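Local coordinates for protein putative short-chain dehydrogenase/reductase (Burkholderia xenovorans, PDB 5K9Z) that probably catalyses NAD- or NADP-dependent oxidation of alcohol groups or the reverse reduction, at residues T31-A36 against A56-D61; M92-G97 against D122-G127; V99-S104 against P158-S163; A134-G139 against R182-N187; A216-T221 against S252-A257. All blocks are in the same frame, centred on the assembly; numbering follows the deposited sequence. Where two conformers were deposited one is given.

Contact 1: residues T31-A36 against A56-D61; sequences TARLMA and ARELRD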
# COMPACT_ATOMS: atom_id res chain seq x y z
N THR C 31 22.75 -7.51 11.58
CA THR C 31 22.16 -8.81 11.28
C THR C 31 23.17 -9.93 11.46
O THR C 31 22.85 -10.98 12.02
CB THR C 31 21.60 -8.83 9.85
OG1 THR C 31 20.64 -7.77 9.69
CG2 THR C 31 20.92 -10.18 9.53
N ALA C 32 24.40 -9.73 10.97
CA ALA C 32 25.45 -10.72 11.19
C ALA C 32 25.66 -10.96 12.68
O ALA C 32 25.75 -12.11 13.12
CB ALA C 32 26.75 -10.27 10.52
N ARG C 33 25.75 -9.88 13.46
CA ARG C 33 25.93 -10.03 14.90
C ARG C 33 24.78 -10.81 15.53
O ARG C 33 25.00 -11.73 16.32
CB ARG C 33 26.04 -8.66 15.58
CG ARG C 33 27.30 -7.91 15.29
CD ARG C 33 27.40 -6.63 16.13
NE ARG C 33 27.88 -5.53 15.30
CZ ARG C 33 29.13 -5.10 15.27
NH1 ARG C 33 29.48 -4.09 14.47
NH2 ARG C 33 30.05 -5.67 16.04
N LEU C 34 23.54 -10.43 15.22
CA LEU C 34 22.42 -11.06 15.90
C LEU C 34 22.27 -12.52 15.49
O LEU C 34 21.99 -13.38 16.33
CB LEU C 34 21.12 -10.30 15.65
CG LEU C 34 19.90 -10.87 16.39
CD1 LEU C 34 20.14 -10.93 17.89
CD2 LEU C 34 18.64 -10.06 16.10
N MET C 35 22.46 -12.82 14.21
CA MET C 35 22.35 -14.21 13.77
C MET C 35 23.44 -15.07 14.41
O MET C 35 23.18 -16.22 14.80
CB MET C 35 22.41 -14.28 12.25
CG MET C 35 21.14 -13.74 11.59
SD MET C 35 21.12 -14.05 9.81
CE MET C 35 19.41 -13.68 9.44
N ALA C 36 24.65 -14.53 14.54
CA ALA C 36 25.71 -15.25 15.26
C ALA C 36 25.32 -15.47 16.72
O ALA C 36 25.51 -16.56 17.26
CB ALA C 36 27.03 -14.48 15.17
N ALA C 56 34.33 -10.38 11.27
CA ALA C 56 34.49 -11.84 11.29
C ALA C 56 35.36 -12.28 12.46
O ALA C 56 35.09 -13.32 13.08
CB ALA C 56 35.09 -12.32 9.96
N ARG C 57 36.42 -11.53 12.76
CA ARG C 57 37.22 -11.85 13.94
C ARG C 57 36.42 -11.68 15.22
O ARG C 57 36.62 -12.43 16.18
CB ARG C 57 38.48 -10.99 13.97
CG ARG C 57 39.57 -11.45 13.02
CD ARG C 57 40.89 -10.70 13.20
NE ARG C 57 40.89 -9.38 12.56
CZ ARG C 57 40.94 -8.22 13.21
NH1 ARG C 57 41.02 -8.20 14.53
NH2 ARG C 57 40.93 -7.08 12.53
N GLU C 58 35.50 -10.72 15.25
CA GLU C 58 34.72 -10.47 16.46
C GLU C 58 33.72 -11.58 16.73
O GLU C 58 33.53 -12.00 17.88
CB GLU C 58 34.02 -9.12 16.34
CG GLU C 58 33.04 -8.82 17.46
CD GLU C 58 32.36 -7.47 17.29
OE1 GLU C 58 33.05 -6.50 16.92
OE2 GLU C 58 31.12 -7.38 17.51
N LEU C 59 33.07 -12.09 15.69
CA LEU C 59 31.99 -13.05 15.86
C LEU C 59 32.52 -14.47 15.87
O LEU C 59 33.39 -14.83 15.08
CB LEU C 59 30.95 -12.88 14.75
CG LEU C 59 30.36 -11.48 14.65
CD1 LEU C 59 29.35 -11.39 13.51
CD2 LEU C 59 29.72 -11.09 16.00
N ARG C 60 31.97 -15.29 16.77
CA ARG C 60 32.36 -16.69 16.82
C ARG C 60 31.86 -17.41 15.57
O ARG C 60 30.69 -17.29 15.20
CB ARG C 60 31.80 -17.36 18.07
N ASP C 61 32.76 -18.13 14.91
CA ASP C 61 32.45 -18.98 13.76
C ASP C 61 32.02 -18.20 12.53
O ASP C 61 31.40 -18.76 11.62
CB ASP C 61 31.38 -20.03 14.10
CG ASP C 61 31.84 -21.01 15.15
OD1 ASP C 61 32.97 -21.54 15.03
OD2 ASP C 61 31.06 -21.26 16.10

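Contact 2: residues M92-G97 against D122-G127; sequences MVNNAG and DGVFYG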
# COMPACT_ATOMS: atom_id res chain seq x y z
N MET C 92 19.66 -16.69 3.40
CA MET C 92 20.35 -15.71 2.56
C MET C 92 19.76 -14.33 2.85
O MET C 92 18.54 -14.17 2.83
CB MET C 92 20.17 -16.04 1.09
CG MET C 92 20.75 -14.99 0.15
SD MET C 92 22.54 -15.10 0.09
CE MET C 92 22.94 -13.92 -1.21
N VAL C 93 20.61 -13.34 3.10
CA VAL C 93 20.15 -11.98 3.35
C VAL C 93 20.72 -11.06 2.27
O VAL C 93 21.92 -10.77 2.26
CB VAL C 93 20.52 -11.49 4.76
CG1 VAL C 93 19.99 -10.07 4.98
CG2 VAL C 93 19.92 -12.40 5.81
N ASN C 94 19.86 -10.60 1.37
CA ASN C 94 20.25 -9.66 0.32
C ASN C 94 20.13 -8.26 0.89
O ASN C 94 19.03 -7.72 0.98
CB ASN C 94 19.38 -9.80 -0.91
CG ASN C 94 19.45 -11.18 -1.50
OD1 ASN C 94 20.54 -11.66 -1.83
ND2 ASN C 94 18.31 -11.84 -1.62
N ASN C 95 21.26 -7.68 1.29
CA ASN C 95 21.28 -6.39 1.96
C ASN C 95 22.37 -5.52 1.35
O ASN C 95 23.47 -5.99 1.05
CB ASN C 95 21.50 -6.57 3.46
CG ASN C 95 21.88 -5.28 4.16
OD1 ASN C 95 23.05 -5.04 4.46
ND2 ASN C 95 20.90 -4.43 4.40
N ALA C 96 22.06 -4.24 1.16
CA ALA C 96 23.06 -3.27 0.70
C ALA C 96 22.79 -1.93 1.37
O ALA C 96 21.66 -1.45 1.37
CB ALA C 96 23.03 -3.11 -0.83
N GLY C 97 23.83 -1.37 1.98
CA GLY C 97 23.79 -0.02 2.50
C GLY C 97 24.16 0.94 1.40
O GLY C 97 25.32 1.37 1.30
N ASP C 122 19.66 -5.92 -9.36
CA ASP C 122 20.36 -7.07 -9.94
C ASP C 122 20.99 -7.92 -8.84
O ASP C 122 20.91 -9.15 -8.88
CB ASP C 122 21.45 -6.61 -10.91
CG ASP C 122 20.91 -5.85 -12.10
OD1 ASP C 122 19.70 -5.93 -12.40
OD2 ASP C 122 21.70 -5.09 -12.71
N GLY C 123 21.58 -7.26 -7.84
CA GLY C 123 22.20 -7.98 -6.74
C GLY C 123 21.22 -8.86 -5.99
O GLY C 123 21.58 -9.94 -5.50
N VAL C 124 19.98 -8.41 -5.85
CA VAL C 124 18.97 -9.25 -5.19
C VAL C 124 18.60 -10.44 -6.07
O VAL C 124 18.44 -11.56 -5.57
CB VAL C 124 17.74 -8.40 -4.84
CG1 VAL C 124 16.65 -9.29 -4.29
CG2 VAL C 124 18.12 -7.33 -3.85
N PHE C 125 18.43 -10.20 -7.37
CA PHE C 125 18.16 -11.30 -8.30
C PHE C 125 19.26 -12.36 -8.26
O PHE C 125 18.97 -13.57 -8.18
CB PHE C 125 17.98 -10.76 -9.72
CG PHE C 125 18.14 -11.82 -10.80
CD1 PHE C 125 17.28 -12.91 -10.86
CD2 PHE C 125 19.13 -11.70 -11.75
CE1 PHE C 125 17.44 -13.88 -11.85
CE2 PHE C 125 19.30 -12.66 -12.75
CZ PHE C 125 18.45 -13.74 -12.80
N TYR C 126 20.52 -11.93 -8.32
CA TYR C 126 21.62 -12.89 -8.28
C TYR C 126 21.61 -13.67 -6.97
O TYR C 126 21.82 -14.88 -6.95
CB TYR C 126 22.98 -12.20 -8.45
CG TYR C 126 23.16 -11.36 -9.70
CD1 TYR C 126 22.58 -11.73 -10.90
CD2 TYR C 126 23.91 -10.18 -9.67
CE1 TYR C 126 22.72 -10.96 -12.03
CE2 TYR C 126 24.08 -9.40 -10.82
CZ TYR C 126 23.48 -9.80 -11.99
OH TYR C 126 23.63 -9.03 -13.12
N GLY C 127 21.36 -12.97 -5.85
CA GLY C 127 21.32 -13.63 -4.57
C GLY C 127 20.18 -14.63 -4.46
O GLY C 127 20.35 -15.73 -3.92
O HOH W 1 22.73 -10.48 -2.98

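Contact 3: residues V99-S104 against P158-S163; sequences VGAYGS and PHAYTS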
# COMPACT_ATOMS: atom_id res chain seq x y z
N VAL C 99 22.46 3.80 -1.80
CA VAL C 99 21.35 4.61 -2.28
C VAL C 99 21.45 4.88 -3.78
O VAL C 99 20.49 4.65 -4.53
CB VAL C 99 21.25 5.95 -1.50
CG1 VAL C 99 20.07 6.77 -2.02
CG2 VAL C 99 21.09 5.68 -0.02
N GLY C 100 22.59 5.42 -4.22
CA GLY C 100 22.84 5.63 -5.64
C GLY C 100 22.29 6.96 -6.16
O GLY C 100 22.48 8.01 -5.53
N ALA C 101 21.62 6.90 -7.30
CA ALA C 101 21.21 8.12 -7.98
C ALA C 101 20.13 8.86 -7.20
O ALA C 101 19.21 8.26 -6.65
CB ALA C 101 20.69 7.78 -9.38
N TYR C 102 20.24 10.18 -7.16
CA TYR C 102 19.19 10.98 -6.55
C TYR C 102 19.08 12.27 -7.35
O TYR C 102 19.88 12.55 -8.25
CB TYR C 102 19.46 11.30 -5.06
CG TYR C 102 20.56 12.29 -4.95
CD1 TYR C 102 21.88 11.89 -5.11
CD2 TYR C 102 20.29 13.65 -4.77
CE1 TYR C 102 22.92 12.82 -5.07
CE2 TYR C 102 21.32 14.59 -4.74
CZ TYR C 102 22.64 14.16 -4.90
OH TYR C 102 23.68 15.07 -4.88
N GLY C 103 18.07 13.07 -7.03
CA GLY C 103 17.86 14.33 -7.70
C GLY C 103 16.90 14.17 -8.85
O GLY C 103 16.29 13.11 -9.04
N SER C 104 16.80 15.21 -9.67
CA SER C 104 15.72 15.30 -10.64
C SER C 104 15.83 14.22 -11.72
O SER C 104 16.91 13.95 -12.25
CB SER C 104 15.70 16.67 -11.30
OG SER C 104 14.69 16.72 -12.29
N PRO C 158 14.81 8.37 -3.47
CA PRO C 158 15.08 8.77 -4.86
C PRO C 158 14.38 7.88 -5.87
O PRO C 158 13.89 6.80 -5.55
CB PRO C 158 16.61 8.64 -4.97
CG PRO C 158 17.10 8.73 -3.56
CD PRO C 158 16.04 8.09 -2.72
N HIS C 159 14.36 8.34 -7.13
CA HIS C 159 13.60 7.63 -8.16
C HIS C 159 14.16 6.24 -8.40
O HIS C 159 13.41 5.26 -8.43
CB HIS C 159 13.60 8.42 -9.47
CG HIS C 159 12.89 9.74 -9.38
ND1 HIS C 159 11.61 9.86 -8.89
CD2 HIS C 159 13.29 10.98 -9.72
CE1 HIS C 159 11.25 11.13 -8.92
NE2 HIS C 159 12.25 11.83 -9.43
N ALA C 160 15.47 6.13 -8.62
CA ALA C 160 16.03 4.80 -8.89
C ALA C 160 15.88 3.90 -7.68
O ALA C 160 15.50 2.73 -7.81
CB ALA C 160 17.49 4.91 -9.30
N TYR C 161 16.16 4.44 -6.50
CA TYR C 161 15.95 3.72 -5.25
C TYR C 161 14.53 3.20 -5.16
O TYR C 161 14.30 2.01 -4.92
CB TYR C 161 16.25 4.64 -4.08
CG TYR C 161 16.36 4.00 -2.73
CD1 TYR C 161 17.56 3.43 -2.31
CD2 TYR C 161 15.29 4.04 -1.82
CE1 TYR C 161 17.69 2.88 -1.05
CE2 TYR C 161 15.42 3.51 -0.54
CZ TYR C 161 16.62 2.92 -0.17
OH TYR C 161 16.75 2.38 1.08
N THR C 162 13.55 4.08 -5.39
CA THR C 162 12.16 3.68 -5.24
C THR C 162 11.79 2.59 -6.25
O THR C 162 11.13 1.61 -5.90
CB THR C 162 11.26 4.91 -5.39
OG1 THR C 162 11.54 5.87 -4.35
CG2 THR C 162 9.80 4.51 -5.34
N SER C 163 12.23 2.73 -7.51
CA SER C 163 11.90 1.73 -8.51
C SER C 163 12.55 0.39 -8.17
O SER C 163 11.90 -0.67 -8.26
CB SER C 163 12.36 2.24 -9.88
OG SER C 163 11.98 1.37 -10.92
O HOH W 2 18.64 5.75 -6.02
O HOH W 3 17.13 8.45 -8.65
O HOH W 4 15.36 11.24 -7.09

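Contact 4: residues A134-G139 against R182-N187; sequences AMVKQG and RGVRVN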
# COMPACT_ATOMS: atom_id res chain seq x y z
N ALA C 134 21.21 -23.61 -4.11
CA ALA C 134 21.65 -24.44 -3.00
C ALA C 134 20.46 -24.96 -2.20
O ALA C 134 20.47 -26.10 -1.72
CB ALA C 134 22.61 -23.65 -2.10
N MET C 135 19.41 -24.15 -2.07
CA MET C 135 18.36 -24.46 -1.10
C MET C 135 17.35 -25.47 -1.63
O MET C 135 16.85 -26.29 -0.86
CB MET C 135 17.66 -23.17 -0.66
CG MET C 135 18.55 -22.31 0.21
SD MET C 135 17.79 -20.72 0.52
CE MET C 135 19.00 -19.93 1.57
N VAL C 136 17.02 -25.43 -2.93
CA VAL C 136 16.05 -26.40 -3.43
C VAL C 136 16.60 -27.81 -3.30
O VAL C 136 15.82 -28.76 -3.15
CB VAL C 136 15.61 -26.10 -4.89
CG1 VAL C 136 14.93 -24.73 -4.97
CG2 VAL C 136 16.77 -26.20 -5.85
N LYS C 137 17.92 -27.97 -3.30
CA LYS C 137 18.50 -29.29 -3.05
C LYS C 137 18.25 -29.73 -1.61
O LYS C 137 17.96 -30.91 -1.36
CB LYS C 137 20.00 -29.28 -3.33
CG LYS C 137 20.38 -29.06 -4.80
CD LYS C 137 21.90 -29.07 -4.97
CE LYS C 137 22.32 -28.82 -6.41
NZ LYS C 137 22.13 -30.03 -7.25
N GLN C 138 18.36 -28.81 -0.65
CA GLN C 138 18.06 -29.11 0.75
C GLN C 138 16.59 -29.42 0.99
O GLN C 138 16.25 -30.14 1.93
CB GLN C 138 18.48 -27.93 1.65
CG GLN C 138 19.98 -27.75 1.81
CD GLN C 138 20.39 -26.32 2.14
OE1 GLN C 138 21.56 -25.95 2.00
NE2 GLN C 138 19.42 -25.49 2.59
N GLY C 139 15.69 -28.84 0.18
CA GLY C 139 14.28 -28.87 0.52
C GLY C 139 13.91 -27.91 1.62
O GLY C 139 12.86 -28.08 2.25
N ARG C 182 8.96 -26.07 -3.31
CA ARG C 182 10.26 -26.68 -3.09
C ARG C 182 10.71 -26.58 -1.64
O ARG C 182 11.82 -27.02 -1.32
CB ARG C 182 11.33 -26.05 -4.00
CG ARG C 182 10.91 -25.82 -5.46
CD ARG C 182 10.81 -27.12 -6.27
NE ARG C 182 12.08 -27.86 -6.33
CZ ARG C 182 13.02 -27.67 -7.26
NH1 ARG C 182 12.86 -26.76 -8.21
NH2 ARG C 182 14.12 -28.41 -7.24
N GLY C 183 9.89 -26.01 -0.75
CA GLY C 183 10.25 -25.87 0.64
C GLY C 183 11.06 -24.63 0.99
O GLY C 183 11.55 -24.55 2.13
N VAL C 184 11.20 -23.67 0.08
CA VAL C 184 12.07 -22.51 0.29
C VAL C 184 11.20 -21.27 0.37
O VAL C 184 10.40 -21.01 -0.53
CB VAL C 184 13.12 -22.38 -0.84
CG1 VAL C 184 14.01 -21.16 -0.61
CG2 VAL C 184 13.97 -23.64 -0.94
N ARG C 185 11.39 -20.49 1.43
CA ARG C 185 10.62 -19.28 1.65
C ARG C 185 11.39 -18.06 1.17
O ARG C 185 12.62 -18.06 1.17
CB ARG C 185 10.26 -19.09 3.13
CG ARG C 185 9.31 -20.13 3.69
CD ARG C 185 8.89 -19.75 5.11
NE ARG C 185 10.01 -19.84 6.03
CZ ARG C 185 10.53 -18.81 6.70
NH1 ARG C 185 10.01 -17.60 6.57
NH2 ARG C 185 11.55 -19.02 7.51
N VAL C 186 10.66 -17.05 0.70
CA VAL C 186 11.24 -15.78 0.25
C VAL C 186 10.43 -14.65 0.86
O VAL C 186 9.21 -14.57 0.66
CB VAL C 186 11.26 -15.65 -1.28
CG1 VAL C 186 12.13 -14.43 -1.71
CG2 VAL C 186 11.74 -16.96 -1.98
N ASN C 187 11.10 -13.74 1.58
CA ASN C 187 10.44 -12.64 2.27
C ASN C 187 11.31 -11.39 2.16
O ASN C 187 12.45 -11.43 1.70
CB ASN C 187 10.17 -12.96 3.74
CG ASN C 187 9.09 -14.02 3.92
OD1 ASN C 187 7.92 -13.76 3.68
ND2 ASN C 187 9.49 -15.20 4.37
O HOH W 5 13.24 -29.11 -2.95

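Contact 5: residues A216-T221 against S252-A257; sequences ASPLGT and SGVTVA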
# COMPACT_ATOMS: atom_id res chain seq x y z
N ALA C 216 11.30 11.77 12.56
CA ALA C 216 10.50 11.13 11.52
C ALA C 216 9.53 10.09 12.07
O ALA C 216 8.53 9.78 11.40
CB ALA C 216 11.41 10.49 10.47
N SER C 217 9.79 9.52 13.27
CA SER C 217 8.93 8.46 13.78
C SER C 217 7.72 9.05 14.49
O SER C 217 7.88 9.86 15.40
CB SER C 217 9.69 7.58 14.76
OG SER C 217 8.81 6.68 15.40
N PRO C 218 6.50 8.60 14.16
CA PRO C 218 5.35 8.99 14.98
C PRO C 218 5.48 8.52 16.42
O PRO C 218 4.92 9.16 17.32
CB PRO C 218 4.16 8.33 14.26
CG PRO C 218 4.61 8.29 12.82
CD PRO C 218 6.10 8.04 12.86
N LEU C 219 6.26 7.47 16.66
CA LEU C 219 6.52 7.03 18.02
C LEU C 219 7.59 7.87 18.70
O LEU C 219 7.79 7.73 19.91
CB LEU C 219 6.94 5.55 18.03
CG LEU C 219 5.86 4.58 17.54
CD1 LEU C 219 6.43 3.24 17.04
CD2 LEU C 219 4.81 4.36 18.63
N GLY C 220 8.26 8.77 17.98
CA GLY C 220 9.11 9.71 18.67
C GLY C 220 10.49 9.20 19.03
O GLY C 220 11.24 9.93 19.68
N THR C 221 10.79 7.92 18.77
CA THR C 221 12.06 7.28 19.07
C THR C 221 12.73 6.76 17.79
O THR C 221 12.03 6.41 16.83
CB THR C 221 11.85 6.12 20.04
OG1 THR C 221 10.86 5.25 19.49
CG2 THR C 221 11.39 6.66 21.41
N SER C 252 7.43 2.65 11.99
CA SER C 252 6.61 3.40 12.93
C SER C 252 5.24 3.74 12.36
O SER C 252 4.58 4.65 12.87
CB SER C 252 7.33 4.68 13.39
OG SER C 252 8.51 4.35 14.07
N GLY C 253 4.80 3.05 11.31
CA GLY C 253 3.47 3.22 10.75
C GLY C 253 3.31 4.28 9.67
O GLY C 253 2.18 4.52 9.23
N VAL C 254 4.41 4.87 9.18
CA VAL C 254 4.31 6.03 8.29
C VAL C 254 3.60 5.68 6.98
O VAL C 254 2.80 6.48 6.47
CB VAL C 254 5.71 6.63 8.04
CG1 VAL C 254 5.67 7.58 6.86
CG2 VAL C 254 6.21 7.34 9.30
N THR C 255 3.89 4.50 6.40
CA THR C 255 3.36 4.21 5.07
C THR C 255 1.84 3.97 5.10
O THR C 255 1.17 4.23 4.10
CB THR C 255 4.07 2.99 4.44
OG1 THR C 255 3.93 1.84 5.28
CG2 THR C 255 5.55 3.28 4.20
N VAL C 256 1.30 3.48 6.21
CA VAL C 256 -0.11 3.14 6.30
C VAL C 256 -0.89 4.00 7.29
O VAL C 256 -2.13 3.91 7.34
CB VAL C 256 -0.32 1.64 6.64
CG1 VAL C 256 0.09 0.75 5.46
CG2 VAL C 256 0.44 1.27 7.88
N ALA C 257 -0.22 4.85 8.08
CA ALA C 257 -0.96 5.67 9.04
C ALA C 257 -0.46 7.10 9.04
O ALA C 257 -0.90 7.90 9.89
CB ALA C 257 -0.85 5.11 10.47

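Contact 1: residues T31-A36 against A56-D61
Arg-33 and Glu-58 form a salt bridge on the exposed side of this contact, NH2 lying 2.5 Å from OE2. That separation is very short and the N-H...O angle is only 119°, so the pairing is clearer than its exact geometry. OE1 lies at the guanidinium edge, in its plane, 3.2 Å from the same NH2, while the carboxylate as a whole is turned 37° from the guanidinium. Glu-58 gets there with a fully extended chain, its CG anti to the backbone N (chi1 173°). Next to the ion pair, Leu-59, the first residue past helix 49-58, turns its fork onto helix 26-37. Its CD1 touches the methyls of Ala-32 and Ala-36 and lies 3.7 Å from Ala-32 O. Its CD2 rests against the aliphatic CG of Arg-33 at 4.1 Å. The two helices are the successive crossovers of the first beta-alpha-beta units of the Rossmann fold. Ala-32 also packs on Val-42 and Leu-44 of strand 41-46, and Met-35 on Val-93 of strand 91-94. Leu-59 on two alanines and the aliphatic root of Arg-33 gives a small apolar patch; the salt bridge, on exposed side chains, probably competes with water and is likely to add less than its short distance suggests.

Contact 2: residues M92-G97 against D122-G127
Asn-94, Gly-127 and Val-124 carry this buried contact, where a central strand of the Rossmann fold packs against helix 110-138, the next helix in the chain. Asn-94 is the first asparagine of the family's NNAG sequence, which in related enzymes is associated with stability of the central sheet. Strand 92-94 and helix segment 122-127 run nearly antiparallel, 169° between directions and 8.7 Å between axes, as expected in a beta-alpha-beta crossover. The Asn-94 side chain rises from the sheet with CG anti to its own carbonyl carbon (chi1 -60°), which points the amide at the helix, across Val-124 at a slant. Its CB touches Val-124 CG2 at 4.0 Å, and its ND2 lies equally far from Val-124 CG1. That ND2 also donates to Ser-145 OG on neighbouring strand 141-146, which fixes the rotation of the amide. OD1 comes within 3.5 Å of Gly-127 CA, an approach allowed by the bare glycine backbone. Met-92, two residues back, bends at chi2 (76°) and brings its CE to 3.7 Å from the same CA, so Gly-127 is met by two side chains. One water links the strand to the helix, donating to Asn-94 OD1 at 2.7 Å and to Gly-123 O at 2.8 Å.

Contact 3: residues V99-S104 against P158-S163
Pro-158 is the bump that fits the hollow of segment 99-104: its CG nestles against both Val-99 CG1 at 3.9 Å and Tyr-102 CB at 3.8 Å, and its CB presses on Ala-101 O at 3.1 Å, a tight fit. Beside it, Val-99 CG1 also leans on Tyr-161 CD1, while Val-99 O approaches that ring at its edge. The Ala-101 and Ala-160 methyls meet at 4.3 Å. The Tyr-102 ring is carried away from the helix, because its CG stands between backbone N and carbonyl carbon (chi1 72°). Pro-158 occupies the N-cap of helix 159-179, the long helix that in short-chain dehydrogenases opens with the YxxxK motif, whose tyrosine here is Tyr-161. Strand 100-102 continues as an antiparallel ladder into the second subunit, whose His-266 stacks on the His-159 ring. Three waters link the strand and the residue after it to the first helical turn. One donates to Val-99 O and Ala-101 O, each at 2.6 Å, and weakly accepts from Tyr-161 N. A second accepts from Ala-160 N at 2.9 Å and donates weakly to Ala-101 O. A third accepts from His-159 N and donates to Gly-103 O, 2.9 Å from that oxygen.

Contact 4: residues A134-G139 against R182-N187
A Schellman motif, with Gly-183 as its C-prime residue and Val-184 N bonded back to Leu-179 O, closes the end of helix 159-179 in this Rossmann fold and leads into strand 184-191; its Arg-182, Gly-183 and Val-184 pack on the C-terminal end of helix 110-138. Innermost is Val-184, whose two methyls lie along Met-135: CG2 is 3.7 Å from Met-135 CB, and CG1 4.0 Å from Met-135 SD. The extended methionine also packs on Ile-143 and Leu-89. Further out, Val-136 stands under Arg-182. The arginine chain bends twice, at chi2 (-72°) and chi3 (-60°), and so folds its guanidinium back over the valine; Val-136 CB lies 3.6 Å from the plane of one face, nearer NH2 than the centre. That NH2 reaches the Val-136 CG2 methyl at 3.7 Å. The guanidinium thus lies flat on hydrocarbon in an otherwise exposed position. Val-136 also packs on Leu-179 of helix 159-179. Gly-139, the first residue past its helix and of positive phi, turns its CA toward Arg-182 O, a CA-H...O contact of 3.6 Å. One water joins the two backbones, donating to Val-136 O at 2.6 Å and to Arg-182 O at 3.0 Å.

Contact 5: residues A216-T221 against S252-A257
Ser-252 reaches from its backbone into the loop 216-221. Its CB already touches two residues, lying 3.2 Å from Ser-217 OG and 3.6 Å from Pro-218 CD. One bond further, OG, set anti to the carbonyl carbon (chi1 -62°), faces Ser-217, where the two hydroxyls share a hydrogen bond of 2.7 Å; either could be the donor. Leu-219 CD1 lies 3.8 Å from the same Ser-252 OG. Ser-217 OG has a further tie: it takes a weak, bent bond from Leu-219 N, 3.0 Å long with an N-H...O angle of 129°, of the ST-turn kind. This sits inside a type I beta turn from Ser-217 to Gly-220, closed by Gly-220 N on Ser-217 O. The loop leaves helix 205-216, part of the region that in short-chain dehydrogenases lies between the sixth strand and the last helices and commonly shapes the substrate end, whereas Ser-252 follows strand 247-250, the last of the parallel sheet. Next to the hydroxyl pair, the Pro-218 ring crosses Val-254 at about a right angle, its CD 3.6 Å from Val-254 CG2, while its CG rests 3.6 Å from Ser-252 O. Asp-251 holds the start of helix 254-257, its carboxylate accepting from Gly-253 N and Thr-255 N. Val-256 makes backbone bonds to the second subunit. Val-254 CG2 also lies 4.0 Å from Ala-216 O.

In the fold
Contacts 2 and 3 are buried, contact 4 is partly so, and contacts 1 and 5 lie at the surface. Contacts 2 and 4 share helix 110-138 and the same sheet, meeting where Met-92 N lies 3.8 Å from Met-135 CE; contact 1 joins contact 2 through Met-35 CE and Val-93 CG2, 3.9 Å apart. Contacts 3 and 5 stand apart, about 11 Å between nearest atoms, yet both touch the second subunit. The surface contacts carry direct polar pairs, a salt bridge in contact 1 and two hydroxyls in contact 5. Inside, contact 2 has an amide with one water, contact 3 proline and valine packing with three waters, and contact 4 valine, methionine and arginine packing with one.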